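Side-chain contact in thiamin pyrophosphokinase family protein (Enterococcus faecalis, PDB 3MEL), which probably transfers diphosphate from ATP to thiamine, and binds thiamine diphosphate and magnesium ions: residues Thr168-Arg171 with Leu176-Gln179. Residues are numbered along the deposited sequence; the frame is centred on the assembly and turned at random.
Sequences TLRR and LTNQ
Leu169 and Leu176 touch through their side chains within the vitamin B1 binding domain, where strand 167-170, an outer strand of a three-stranded antiparallel sheet, meets the short, weakly bonded strand 176-177 that follows it. The contact illustrates how a side-chain acceptor can hold the backbone where a chain turns a corner. In the backbone, Leu169 N donates to Leu176 O (3.1 Å). Arg170 adds weak bonds: its chain, bent at chi2 (-73°), folds back so that NH1 reaches the same Leu176 O and, within its own segment, Leu169 O. The guanidinium is bordered by apolar groups, with Thr168 CG2 4.2 Å above the plane over its centre, and Thr177 CG2 in plane at its edge, 3.6 Å from NH2.

On the face that carries the two leucines, the side chains cross obliquely. Leu169 CD1 meets Leu176 CD1 at 3.7 Å, while Leu169 CD2 lies against the backbone N of Leu176; Phe199 and Tyr187 also touch this pair, on Leu169 and Leu176 respectively.

Beyond the paired residues the chain turns its corner at Asn178, and there the hydroxyl oxygen of Thr168 accepts the backbone N-H of Asn178. With Thr168 OG1 anti to the carbonyl carbon (chi1 -56°), Asn178 N donates to that oxygen at 3.1 Å, with an N-H...O angle of 151°.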
loop_
_atom_site.group_PDB
_atom_site.type_symbol
_atom_site.label_atom_id
_atom_site.label_comp_id
_atom_site.label_asym_id
_atom_site.label_seq_id
_atom_site.Cartn_x
_atom_site.Cartn_y
_atom_site.Cartn_z
ATOM N N THR A 168 -22.704 5.843 3.703
ATOM C CA THR A 168 -23.387 6.723 2.762
ATOM C C THR A 168 -22.375 7.746 2.295
ATOM O O THR A 168 -21.532 8.188 3.061
ATOM C CB THR A 168 -24.583 7.456 3.407
ATOM O OG1 THR A 168 -25.502 6.513 3.971
ATOM C CG2 THR A 168 -25.315 8.286 2.373
ATOM N N LEU A 169 -22.463 8.150 1.043
ATOM C CA LEU A 169 -21.392 8.920 0.448
ATOM C C LEU A 169 -21.951 9.751 -0.714
ATOM O O LEU A 169 -22.394 9.206 -1.714
ATOM C CB LEU A 169 -20.291 7.926 0.048
ATOM C CG LEU A 169 -19.249 7.969 -1.069
ATOM C CD1 LEU A 169 -18.495 6.657 -1.067
ATOM C CD2 LEU A 169 -19.883 8.182 -2.421
ATOM N N ARG A 170 -21.964 11.074 -0.555
ATOM C CA ARG A 170 -22.565 11.973 -1.545
ATOM C C ARG A 170 -21.592 12.960 -2.189
ATOM O O ARG A 170 -20.388 12.949 -1.918
ATOM C CB ARG A 170 -23.725 12.767 -0.930
ATOM C CG ARG A 170 -24.950 11.944 -0.553
ATOM C CD ARG A 170 -25.747 11.480 -1.777
ATOM N NE ARG A 170 -26.828 10.575 -1.386
ATOM C CZ ARG A 170 -26.772 9.250 -1.493
ATOM N NH1 ARG A 170 -25.691 8.666 -2.004
ATOM N NH2 ARG A 170 -27.801 8.504 -1.103
ATOM N N ARG A 171 -22.152 13.817 -3.041
ATOM C CA ARG A 171 -21.399 14.845 -3.759
ATOM C C ARG A 171 -20.171 14.305 -4.505
ATOM O O ARG A 171 -19.265 15.067 -4.848
ATOM C CB ARG A 171 -21.001 15.984 -2.821
ATOM C CG ARG A 171 -22.141 16.566 -1.999
ATOM C CD ARG A 171 -21.846 18.024 -1.698
ATOM N NE ARG A 171 -21.647 18.338 -0.279
ATOM C CZ ARG A 171 -20.998 19.421 0.164
ATOM N NH1 ARG A 171 -20.458 20.291 -0.692
ATOM N NH2 ARG A 171 -20.871 19.631 1.469
ATOM N N LEU A 176 -22.442 5.634 -2.775
ATOM C CA LEU A 176 -22.877 4.465 -2.044
ATOM C C LEU A 176 -23.931 5.042 -1.158
ATOM O O LEU A 176 -23.920 6.240 -0.885
ATOM C CB LEU A 176 -21.768 3.889 -1.169
ATOM C CG LEU A 176 -20.517 3.381 -1.866
ATOM C CD1 LEU A 176 -19.457 3.088 -0.827
ATOM C CD2 LEU A 176 -20.815 2.170 -2.756
ATOM N N THR A 177 -24.852 4.210 -0.703
ATOM C CA THR A 177 -25.862 4.718 0.194
ATOM C C THR A 177 -26.339 3.626 1.143
ATOM O O THR A 177 -26.888 2.617 0.713
ATOM C CB THR A 177 -27.008 5.448 -0.583
ATOM O OG1 THR A 177 -28.280 5.054 -0.068
ATOM C CG2 THR A 177 -26.936 5.168 -2.082
ATOM N N ASN A 178 -26.078 3.833 2.433
ATOM C CA ASN A 178 -26.423 2.877 3.478
ATOM C C ASN A 178 -25.720 1.532 3.262
ATOM O O ASN A 178 -26.226 0.469 3.642
ATOM C CB ASN A 178 -27.939 2.716 3.544
ATOM C CG ASN A 178 -28.650 4.022 3.873
ATOM O OD1 ASN A 178 -28.599 4.491 5.015
ATOM N ND2 ASN A 178 -29.315 4.619 2.875
ATOM N N GLN A 179 -24.537 1.609 2.660
ATOM C CA GLN A 179 -23.770 0.449 2.223
ATOM C C GLN A 179 -23.107 -0.295 3.371
ATOM O O GLN A 179 -22.368 0.301 4.153
ATOM C CB GLN A 179 -22.675 0.910 1.271
ATOM C CG GLN A 179 -21.877 -0.203 0.668
ATOM C CD GLN A 179 -22.737 -1.083 -0.204
ATOM O OE1 GLN A 179 -23.068 -0.715 -1.331
ATOM N NE2 GLN A 179 -23.124 -2.248 0.318
#